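Local coordinates for uncharacterized protein NMB1681 (Neisseria meningitidis, PDB 3MW6) that probably binds RNA as a FinO-like chaperone of the ProQ/FinO family, at residues A[23-34]-A[59-70]; A[81-90]-A[105-115]. All coordinates share one frame; numbering follows the deposited sequence.

Contact 1. Residues A[23-34]-A[59-70]; sequences KKKQTEMIADHI and LPQYDAALIARV
Y62 lays its ring against I30, with V70 packing on another side of the same isoleucine; these three residues bury 100, 84 and 86 Å². I30 CG1 stands 3.8 Å from the centroid of the Y62 ring, a CH-pi contact over one face, while Q61 CG lies over the opposite face. The first torsion of I30 (chi1 -67°) sets CG1 over the Y62 ring and CG2 toward V70 CG2, and the extended chi2 carries CD1 on to L66 CB, 3.7 Å away. That same V70 methyl meets T27 CG2 at 3.7 Å, and V70 CG1 rests on A31. The axes of the segments 23-34 and 64-70 come within 9.5 Å at a crossing angle of -61°, within the largely helical FinO-like fold, and L66 is a knob in the hole formed by K23, Q26, T27 and I30. Beside the Y62 ring, Q26 binds the start of helix 64-76. Its OE1 accepts from the backbone N of D63, the N-cap residue, at 2.6 Å and 173°, and its NE2 gives a more bent bond to D63 OD2 (2.8 Å), met from above the carboxylate plane. The NE2 also donates to T20 O, so three hydrogen bonds fix the amide's rotation. At the other end, the H33 ring meets L59 CD2, which lies 3.3 Å from H33 NE2; this nitrogen is buried with no polar partner in the model, while I34 CD1 packs on L59 CD1.

Contact 2. Residues A[81-90]-A[105-115]; sequences LKALARGGKR and EQAIAQNHPFV
With chi1 at -62°, L81 swings CG anti to its carbonyl carbon, and H112 takes the other course, its ring anti to the backbone N (chi1 -158°); the two meet with L81 CD1 over the centre of the imidazole. The methyl lies 3.7 Å from the centroid of the H112 ring, a CH-pi contact along the ring normal. H112 is also an N-cap: its ND1 accepts from F114 N at 3.1 Å, with the donor in the ring plane, so face and edge of one ring serve two tasks. The axes of 81-86 and 105-110 come within 7.5 Å, with A85 and A109 between them: A109 CB sits 3.4 Å from L81 O and packs on A85 CB and L84 CB. L81 CB touches V115 CG2 at 3.6 Å. At the end of helix 78-86, A85 O takes a nearly straight bond from Q106 NE2 (3.1 Å, 169°), the donor well above the carbonyl plane, and a weak one from Q110 NE2. R90 NH2 forms a salt bridge to E105 OE1 at 2.8 Å, in the guanidinium plane but above the carboxylate; R90 also donates to L47 O and E100 O. Helix 78-86 thus packs on helix 103-110 and the start of helix 113-124, while R90, on strand 89-91 paired with strand 97-100, forms a second salt bridge, through NH1, with E104 of the second subunit, whose H112 meets this H112 edge-to-face.

Contacts 1 and 2 follow one another along the chain: contact 1 (23-34 with 59-70) closes along the sequence before contact 2 (81-90 with 105-115) opens. Their centres are 26 Å apart, their nearest atoms about 12 Å, and they do not touch. They lie on opposite sides of the chain's centre, yet helix 64-76 of contact 1 is followed directly by helix 78-86 of contact 2, giving a short covalent route between them. Contact 2 also reaches the second subunit, whereas no other chain of the assembly touches the segments of contact 1. Both belong to the ProQ/FinO domain, but neither contains a bound ligand that would locate an RNA site.

Contact 1. Residues A[23-34]-A[59-70]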
loop_
_atom_site.group_PDB
_atom_site.type_symbol
_atom_site.label_atom_id
_atom_site.label_comp_id
_atom_site.label_asym_id
_atom_site.label_seq_id
_atom_site.Cartn_x
_atom_site.Cartn_y
_atom_site.Cartn_z
ATOM N N LYS A 23 -11.973 11.147 22.326
ATOM C CA LYS A 23 -11.311 10.786 21.072
ATOM C C LYS A 23 -10.127 9.845 21.317
ATOM O O LYS A 23 -9.961 8.820 20.647
ATOM C CB LYS A 23 -10.819 12.064 20.370
ATOM C CG LYS A 23 -10.879 12.032 18.847
ATOM C CD LYS A 23 -10.548 13.396 18.230
ATOM C CE LYS A 23 -9.041 13.648 18.148
ATOM N NZ LYS A 23 -8.720 14.974 17.534
ATOM N N LYS A 24 -9.285 10.215 22.276
ATOM C CA LYS A 24 -8.145 9.383 22.640
ATOM C C LYS A 24 -8.617 8.018 23.155
ATOM O O LYS A 24 -8.043 6.977 22.828
ATOM C CB LYS A 24 -7.297 10.077 23.707
ATOM C CG LYS A 24 -6.432 9.114 24.498
ATOM C CD LYS A 24 -5.498 9.839 25.446
ATOM C CE LYS A 24 -4.463 8.878 26.012
ATOM N NZ LYS A 24 -3.322 9.601 26.640
ATOM N N LYS A 25 -9.671 8.026 23.962
ATOM C CA LYS A 25 -10.184 6.788 24.522
ATOM C C LYS A 25 -10.901 5.955 23.455
ATOM O O LYS A 25 -10.695 4.741 23.379
ATOM C CB LYS A 25 -11.081 7.067 25.727
ATOM C CG LYS A 25 -11.660 5.814 26.385
ATOM C CD LYS A 25 -10.583 4.926 27.008
ATOM C CE LYS A 25 -11.219 3.683 27.644
ATOM N NZ LYS A 25 -10.267 2.882 28.475
ATOM N N GLN A 26 -11.709 6.597 22.607
ATOM C CA GLN A 26 -12.336 5.865 21.501
ATOM C C GLN A 26 -11.298 5.206 20.574
ATOM O O GLN A 26 -11.511 4.098 20.074
ATOM C CB GLN A 26 -13.292 6.740 20.679
ATOM C CG GLN A 26 -14.032 5.898 19.637
ATOM C CD GLN A 26 -15.132 6.636 18.891
ATOM O OE1 GLN A 26 -15.590 6.167 17.845
ATOM N NE2 GLN A 26 -15.576 7.785 19.428
ATOM N N THR A 27 -10.175 5.890 20.360
ATOM C CA THR A 27 -9.095 5.374 19.505
ATOM C C THR A 27 -8.394 4.128 20.069
ATOM O O THR A 27 -8.102 3.188 19.332
ATOM C CB THR A 27 -8.054 6.458 19.204
ATOM O OG1 THR A 27 -8.710 7.571 18.584
ATOM C CG2 THR A 27 -6.980 5.922 18.270
ATOM N N GLU A 28 -8.126 4.114 21.368
ATOM C CA GLU A 28 -7.604 2.911 21.988
ATOM C C GLU A 28 -8.626 1.781 21.896
ATOM O O GLU A 28 -8.267 0.641 21.612
ATOM C CB GLU A 28 -7.235 3.165 23.445
ATOM C CG GLU A 28 -5.969 3.966 23.614
ATOM C CD GLU A 28 -5.904 4.657 24.956
ATOM O OE1 GLU A 28 -6.808 4.417 25.785
ATOM O OE2 GLU A 28 -4.957 5.445 25.180
HETATM N N MSE A 29 -9.897 2.090 22.130
HETATM C CA MSE A 29 -10.922 1.048 22.132
HETATM C C MSE A 29 -11.044 0.407 20.751
HETATM O O MSE A 29 -11.261 -0.810 20.637
HETATM C CB MSE A 29 -12.289 1.595 22.575
HETATM C CG MSE A 29 -12.404 2.014 24.046
HETATM SE SE MSE A 29 -13.937 3.211 24.365
HETATM C CE MSE A 29 -15.378 1.875 24.270
ATOM N N ILE A 30 -10.905 1.227 19.707
ATOM C CA ILE A 30 -11.081 0.753 18.339
ATOM C C ILE A 30 -9.967 -0.203 17.959
ATOM O O ILE A 30 -10.205 -1.255 17.357
ATOM C CB ILE A 30 -11.108 1.901 17.326
ATOM C CG1 ILE A 30 -12.368 2.744 17.534
ATOM C CG2 ILE A 30 -11.075 1.352 15.910
ATOM C CD1 ILE A 30 -12.441 3.975 16.663
ATOM N N ALA A 31 -8.750 0.178 18.323
ATOM C CA ALA A 31 -7.562 -0.615 18.043
ATOM C C ALA A 31 -7.639 -1.950 18.768
ATOM O O ALA A 31 -7.459 -3.003 18.156
ATOM C CB ALA A 31 -6.297 0.156 18.447
ATOM N N ASP A 32 -7.943 -1.912 20.064
ATOM C CA ASP A 32 -8.094 -3.152 20.843
ATOM C C ASP A 32 -9.189 -4.035 20.248
ATOM O O ASP A 32 -9.010 -5.240 20.088
ATOM C CB ASP A 32 -8.395 -2.860 22.316
ATOM C CG ASP A 32 -7.230 -2.198 23.039
ATOM O OD1 ASP A 32 -6.107 -2.125 22.475
ATOM O OD2 ASP A 32 -7.446 -1.743 24.183
ATOM N N HIS A 33 -10.321 -3.442 19.898
ATOM C CA HIS A 33 -11.354 -4.227 19.241
ATOM C C HIS A 33 -10.795 -4.919 17.996
ATOM O O HIS A 33 -10.888 -6.129 17.850
ATOM C CB HIS A 33 -12.580 -3.376 18.873
ATOM C CG HIS A 33 -13.659 -4.163 18.196
ATOM N ND1 HIS A 33 -14.657 -4.805 18.893
ATOM C CD2 HIS A 33 -13.862 -4.463 16.891
ATOM C CE1 HIS A 33 -15.442 -5.447 18.046
ATOM N NE2 HIS A 33 -14.984 -5.254 16.824
ATOM N N ILE A 34 -10.189 -4.141 17.109
ATOM C CA ILE A 34 -9.744 -4.644 15.814
ATOM C C ILE A 34 -8.632 -5.690 15.903
ATOM O O ILE A 34 -8.685 -6.718 15.223
ATOM C CB ILE A 34 -9.306 -3.474 14.893
ATOM C CG1 ILE A 34 -10.526 -2.886 14.174
ATOM C CG2 ILE A 34 -8.266 -3.926 13.912
ATOM C CD1 ILE A 34 -10.278 -1.506 13.615
ATOM N N LEU A 59 -18.373 -1.785 12.276
ATOM C CA LEU A 59 -18.239 -1.136 13.579
ATOM C C LEU A 59 -19.063 0.147 13.665
ATOM O O LEU A 59 -18.503 1.241 13.692
ATOM C CB LEU A 59 -16.771 -0.805 13.870
ATOM C CG LEU A 59 -15.725 -1.908 13.713
ATOM C CD1 LEU A 59 -14.342 -1.369 14.055
ATOM C CD2 LEU A 59 -16.068 -3.063 14.593
ATOM N N PRO A 60 -20.398 0.023 13.711
ATOM C CA PRO A 60 -21.197 1.252 13.762
ATOM C C PRO A 60 -21.117 1.936 15.131
ATOM O O PRO A 60 -21.465 3.110 15.249
ATOM C CB PRO A 60 -22.620 0.766 13.458
ATOM C CG PRO A 60 -22.610 -0.689 13.800
ATOM C CD PRO A 60 -21.224 -1.176 13.498
ATOM N N GLN A 61 -20.637 1.218 16.139
ATOM C CA GLN A 61 -20.525 1.780 17.489
ATOM C C GLN A 61 -19.355 2.758 17.651
ATOM O O GLN A 61 -19.088 3.232 18.756
ATOM C CB GLN A 61 -20.432 0.667 18.549
ATOM C CG GLN A 61 -19.136 -0.132 18.549
ATOM C CD GLN A 61 -19.122 -1.246 17.513
ATOM O OE1 GLN A 61 -19.540 -1.063 16.367
ATOM N NE2 GLN A 61 -18.644 -2.409 17.916
ATOM N N TYR A 62 -18.667 3.045 16.547
ATOM C CA TYR A 62 -17.459 3.855 16.557
ATOM C C TYR A 62 -17.477 4.843 15.394
ATOM O O TYR A 62 -18.055 4.558 14.342
ATOM C CB TYR A 62 -16.207 2.968 16.443
ATOM C CG TYR A 62 -15.933 2.074 17.631
ATOM C CD1 TYR A 62 -15.871 2.589 18.924
ATOM C CD2 TYR A 62 -15.702 0.711 17.454
ATOM C CE1 TYR A 62 -15.604 1.754 20.018
ATOM C CE2 TYR A 62 -15.423 -0.123 18.524
ATOM C CZ TYR A 62 -15.377 0.398 19.802
ATOM O OH TYR A 62 -15.102 -0.447 20.855
ATOM N N ASP A 63 -16.828 5.990 15.586
ATOM C CA ASP A 63 -16.793 7.049 14.574
ATOM C C ASP A 63 -15.932 6.655 13.390
ATOM O O ASP A 63 -14.772 6.272 13.570
ATOM C CB ASP A 63 -16.257 8.351 15.183
ATOM C CG ASP A 63 -17.175 8.902 16.259
ATOM O OD1 ASP A 63 -18.399 8.937 16.026
ATOM O OD2 ASP A 63 -16.681 9.295 17.337
ATOM N N ALA A 64 -16.498 6.751 12.186
ATOM C CA ALA A 64 -15.773 6.426 10.953
ATOM C C ALA A 64 -14.422 7.120 10.873
ATOM O O ALA A 64 -13.464 6.565 10.345
ATOM C CB ALA A 64 -16.603 6.776 9.721
ATOM N N ALA A 65 -14.335 8.339 11.390
ATOM C CA ALA A 65 -13.088 9.083 11.270
ATOM C C ALA A 65 -11.996 8.492 12.148
ATOM O O ALA A 65 -10.836 8.476 11.760
ATOM C CB ALA A 65 -13.290 10.575 11.580
ATOM N N LEU A 66 -12.353 8.027 13.338
ATOM C CA LEU A 66 -11.331 7.492 14.224
ATOM C C LEU A 66 -10.949 6.089 13.768
ATOM O O LEU A 66 -9.837 5.630 14.020
ATOM C CB LEU A 66 -11.798 7.501 15.676
ATOM C CG LEU A 66 -12.097 8.887 16.249
ATOM C CD1 LEU A 66 -12.473 8.792 17.716
ATOM C CD2 LEU A 66 -10.911 9.826 16.071
ATOM N N ILE A 67 -11.870 5.418 13.083
ATOM C CA ILE A 67 -11.567 4.134 12.460
ATOM C C ILE A 67 -10.501 4.310 11.363
ATOM O O ILE A 67 -9.517 3.562 11.299
ATOM C CB ILE A 67 -12.847 3.434 11.918
ATOM C CG1 ILE A 67 -13.736 2.983 13.087
ATOM C CG2 ILE A 67 -12.494 2.205 11.108
ATOM C CD1 ILE A 67 -15.106 2.448 12.679
ATOM N N ALA A 68 -10.686 5.321 10.522
ATOM C CA ALA A 68 -9.736 5.597 9.456
ATOM C C ALA A 68 -8.360 5.903 10.049
ATOM O O ALA A 68 -7.345 5.500 9.506
ATOM C CB ALA A 68 -10.231 6.769 8.595
ATOM N N ARG A 69 -8.345 6.616 11.169
ATOM C CA ARG A 69 -7.112 6.982 11.856
ATOM C C ARG A 69 -6.369 5.736 12.362
ATOM O O ARG A 69 -5.164 5.600 12.184
ATOM C CB ARG A 69 -7.441 7.927 13.022
ATOM C CG ARG A 69 -6.245 8.642 13.623
ATOM C CD ARG A 69 -6.594 9.352 14.936
ATOM N NE ARG A 69 -7.206 10.666 14.745
ATOM C CZ ARG A 69 -7.438 11.528 15.732
ATOM N NH1 ARG A 69 -7.101 11.216 16.978
ATOM N NH2 ARG A 69 -8.005 12.699 15.479
ATOM N N VAL A 70 -7.099 4.831 13.008
ATOM C CA VAL A 70 -6.508 3.583 13.507
ATOM C C VAL A 70 -5.973 2.747 12.346
ATOM O O VAL A 70 -4.843 2.264 12.370
ATOM C CB VAL A 70 -7.524 2.770 14.322
ATOM C CG1 VAL A 70 -6.948 1.385 14.669
ATOM C CG2 VAL A 70 -7.903 3.536 15.584
#

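Contact 2. Residues A[81-90]-A[105-115]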
loop_
_atom_site.group_PDB
_atom_site.type_symbol
_atom_site.label_atom_id
_atom_site.label_comp_id
_atom_site.label_asym_id
_atom_site.label_seq_id
_atom_site.Cartn_x
_atom_site.Cartn_y
_atom_site.Cartn_z
ATOM N N LEU A 81 4.471 -2.630 6.473
ATOM C CA LEU A 81 5.291 -2.436 5.280
ATOM C C LEU A 81 6.087 -3.700 4.966
ATOM O O LEU A 81 6.256 -4.091 3.807
ATOM C CB LEU A 81 6.247 -1.257 5.482
ATOM C CG LEU A 81 5.537 0.074 5.709
ATOM C CD1 LEU A 81 6.530 1.200 5.986
ATOM C CD2 LEU A 81 4.703 0.393 4.487
ATOM N N LYS A 82 6.594 -4.332 6.012
ATOM C CA LYS A 82 7.372 -5.555 5.856
ATOM C C LYS A 82 6.480 -6.661 5.255
ATOM O O LYS A 82 6.935 -7.464 4.449
ATOM C CB LYS A 82 7.948 -5.963 7.213
ATOM C CG LYS A 82 9.039 -6.975 7.172
ATOM C CD LYS A 82 9.919 -6.848 8.416
ATOM C CE LYS A 82 9.117 -6.965 9.709
ATOM N NZ LYS A 82 8.644 -8.361 9.979
ATOM N N ALA A 83 5.201 -6.648 5.609
ATOM C CA ALA A 83 4.236 -7.608 5.068
ATOM C C ALA A 83 4.017 -7.305 3.597
ATOM O O ALA A 83 3.885 -8.208 2.782
ATOM C CB ALA A 83 2.890 -7.530 5.829
ATOM N N LEU A 84 3.971 -6.026 3.252
ATOM C CA LEU A 84 3.790 -5.662 1.855
ATOM C C LEU A 84 5.028 -6.060 1.060
ATOM O O LEU A 84 4.931 -6.462 -0.098
ATOM C CB LEU A 84 3.544 -4.161 1.705
ATOM C CG LEU A 84 2.248 -3.570 2.229
ATOM C CD1 LEU A 84 2.215 -2.111 1.804
ATOM C CD2 LEU A 84 1.037 -4.306 1.673
ATOM N N ALA A 85 6.199 -5.949 1.677
ATOM C CA ALA A 85 7.437 -6.379 1.014
ATOM C C ALA A 85 7.442 -7.884 0.793
ATOM O O ALA A 85 8.067 -8.397 -0.153
ATOM C CB ALA A 85 8.634 -6.003 1.852
ATOM N N ARG A 86 6.790 -8.604 1.700
ATOM C CA ARG A 86 6.717 -10.059 1.574
ATOM C C ARG A 86 5.851 -10.378 0.366
ATOM O O ARG A 86 6.164 -11.282 -0.389
ATOM C CB ARG A 86 6.170 -10.711 2.854
ATOM C CG ARG A 86 6.054 -12.229 2.772
ATOM C CD ARG A 86 5.497 -12.815 4.088
ATOM N NE ARG A 86 4.993 -14.164 3.881
ATOM C CZ ARG A 86 4.460 -14.922 4.835
ATOM N NH1 ARG A 86 4.364 -14.465 6.074
ATOM N NH2 ARG A 86 4.019 -16.141 4.548
ATOM N N GLY A 87 4.781 -9.603 0.171
ATOM C CA GLY A 87 3.960 -9.732 -1.019
ATOM C C GLY A 87 2.903 -10.825 -0.942
ATOM O O GLY A 87 2.489 -11.222 0.149
ATOM N N GLY A 88 2.486 -11.330 -2.102
ATOM C CA GLY A 88 1.443 -12.353 -2.178
ATOM C C GLY A 88 0.056 -11.753 -2.034
ATOM O O GLY A 88 -0.133 -10.572 -2.317
ATOM N N LYS A 89 -0.903 -12.551 -1.566
ATOM C CA LYS A 89 -2.322 -12.173 -1.575
ATOM C C LYS A 89 -2.700 -11.139 -0.524
ATOM O O LYS A 89 -2.062 -11.024 0.520
ATOM C CB LYS A 89 -3.196 -13.415 -1.354
ATOM C CG LYS A 89 -3.145 -14.433 -2.480
ATOM C CD LYS A 89 -4.045 -13.973 -3.589
ATOM C CE LYS A 89 -4.114 -14.989 -4.703
ATOM N NZ LYS A 89 -5.092 -14.539 -5.729
ATOM N N ARG A 90 -3.758 -10.392 -0.803
ATOM C CA ARG A 90 -4.386 -9.575 0.215
ATOM C C ARG A 90 -5.599 -10.292 0.807
ATOM O O ARG A 90 -6.182 -11.175 0.175
ATOM C CB ARG A 90 -4.795 -8.226 -0.364
ATOM C CG ARG A 90 -3.630 -7.383 -0.823
ATOM C CD ARG A 90 -4.099 -6.034 -1.414
ATOM N NE ARG A 90 -2.931 -5.231 -1.738
ATOM C CZ ARG A 90 -2.395 -4.348 -0.908
ATOM N NH1 ARG A 90 -2.932 -4.141 0.286
ATOM N NH2 ARG A 90 -1.319 -3.680 -1.264
ATOM N N GLU A 105 3.686 -2.030 -5.568
ATOM C CA GLU A 105 3.535 -1.816 -4.131
ATOM C C GLU A 105 4.656 -2.572 -3.413
ATOM O O GLU A 105 5.249 -2.081 -2.454
ATOM C CB GLU A 105 2.173 -2.301 -3.637
ATOM C CG GLU A 105 0.988 -1.673 -4.369
ATOM C CD GLU A 105 -0.354 -2.410 -4.149
ATOM O OE1 GLU A 105 -0.357 -3.627 -3.863
ATOM O OE2 GLU A 105 -1.420 -1.767 -4.284
ATOM N N GLN A 106 4.949 -3.771 -3.891
ATOM C CA GLN A 106 5.943 -4.624 -3.233
ATOM C C GLN A 106 7.341 -3.995 -3.284
ATOM O O GLN A 106 8.041 -3.969 -2.269
ATOM C CB GLN A 106 5.943 -6.025 -3.863
ATOM C CG GLN A 106 6.884 -7.013 -3.202
ATOM C CD GLN A 106 6.692 -8.422 -3.725
ATOM O OE1 GLN A 106 6.300 -8.626 -4.888
ATOM N NE2 GLN A 106 6.961 -9.416 -2.862
ATOM N N ALA A 107 7.729 -3.466 -4.451
ATOM C CA ALA A 107 9.047 -2.845 -4.624
ATOM C C ALA A 107 9.215 -1.612 -3.746
ATOM O O ALA A 107 10.289 -1.365 -3.202
ATOM C CB ALA A 107 9.307 -2.483 -6.099
ATOM N N ILE A 108 8.151 -0.840 -3.602
ATOM C CA ILE A 108 8.222 0.377 -2.812
ATOM C C ILE A 108 8.401 0.033 -1.340
ATOM O O ILE A 108 9.154 0.690 -0.625
ATOM C CB ILE A 108 6.966 1.244 -3.008
ATOM C CG1 ILE A 108 7.024 1.963 -4.358
ATOM C CG2 ILE A 108 6.817 2.260 -1.885
ATOM C CD1 ILE A 108 5.647 2.389 -4.870
ATOM N N ALA A 109 7.708 -1.002 -0.882
ATOM C CA ALA A 109 7.823 -1.399 0.514
ATOM C C ALA A 109 9.215 -1.976 0.765
ATOM O O ALA A 109 9.838 -1.688 1.787
ATOM C CB ALA A 109 6.727 -2.396 0.905
ATOM N N GLN A 110 9.701 -2.755 -0.198
ATOM C CA GLN A 110 11.010 -3.386 -0.126
ATOM C C GLN A 110 12.160 -2.407 0.032
ATOM O O GLN A 110 13.162 -2.728 0.668
ATOM C CB GLN A 110 11.256 -4.200 -1.387
ATOM C CG GLN A 110 11.473 -5.666 -1.139
ATOM C CD GLN A 110 11.161 -6.493 -2.367
ATOM O OE1 GLN A 110 11.507 -6.115 -3.492
ATOM N NE2 GLN A 110 10.491 -7.618 -2.165
ATOM N N ASN A 111 12.025 -1.231 -0.578
ATOM C CA ASN A 111 13.087 -0.225 -0.574
ATOM C C ASN A 111 12.847 0.784 0.521
ATOM O O ASN A 111 13.635 1.702 0.701
ATOM C CB ASN A 111 13.180 0.496 -1.925
ATOM C CG ASN A 111 13.409 -0.465 -3.096
ATOM O OD1 ASN A 111 14.080 -1.487 -2.952
ATOM N ND2 ASN A 111 12.849 -0.135 -4.257
ATOM N N HIS A 112 11.753 0.610 1.257
ATOM C CA HIS A 112 11.437 1.535 2.326
ATOM C C HIS A 112 12.460 1.379 3.429
ATOM O O HIS A 112 12.743 0.264 3.860
ATOM C CB HIS A 112 10.050 1.266 2.867
ATOM C CG HIS A 112 9.424 2.427 3.576
ATOM N ND1 HIS A 112 9.841 2.855 4.819
ATOM C CD2 HIS A 112 8.362 3.205 3.246
ATOM C CE1 HIS A 112 9.070 3.851 5.221
ATOM N NE2 HIS A 112 8.163 4.082 4.287
ATOM N N PRO A 113 13.043 2.502 3.865
ATOM C CA PRO A 113 13.979 2.546 4.985
ATOM C C PRO A 113 13.501 1.742 6.191
ATOM O O PRO A 113 14.315 1.028 6.796
ATOM C CB PRO A 113 14.018 4.032 5.328
ATOM C CG PRO A 113 13.861 4.696 4.003
ATOM C CD PRO A 113 12.942 3.805 3.188
ATOM N N PHE A 114 12.224 1.845 6.548
ATOM C CA PHE A 114 11.744 1.133 7.740
ATOM C C PHE A 114 11.791 -0.370 7.567
ATOM O O PHE A 114 11.976 -1.092 8.537
ATOM C CB PHE A 114 10.362 1.599 8.163
ATOM C CG PHE A 114 10.375 2.934 8.819
ATOM C CD1 PHE A 114 10.427 4.090 8.058
ATOM C CD2 PHE A 114 10.378 3.043 10.195
ATOM C CE1 PHE A 114 10.459 5.341 8.657
ATOM C CE2 PHE A 114 10.409 4.289 10.805
ATOM C CZ PHE A 114 10.450 5.440 10.033
ATOM N N VAL A 115 11.656 -0.831 6.327
ATOM C CA VAL A 115 11.776 -2.248 6.005
ATOM C C VAL A 115 13.226 -2.695 5.971
ATOM O O VAL A 115 13.538 -3.766 6.467
ATOM C CB VAL A 115 11.097 -2.583 4.667
ATOM C CG1 VAL A 115 11.426 -4.004 4.229
ATOM C CG2 VAL A 115 9.610 -2.417 4.803
HETATM O O HOH W 1 -3.386 -4.120 -4.873
#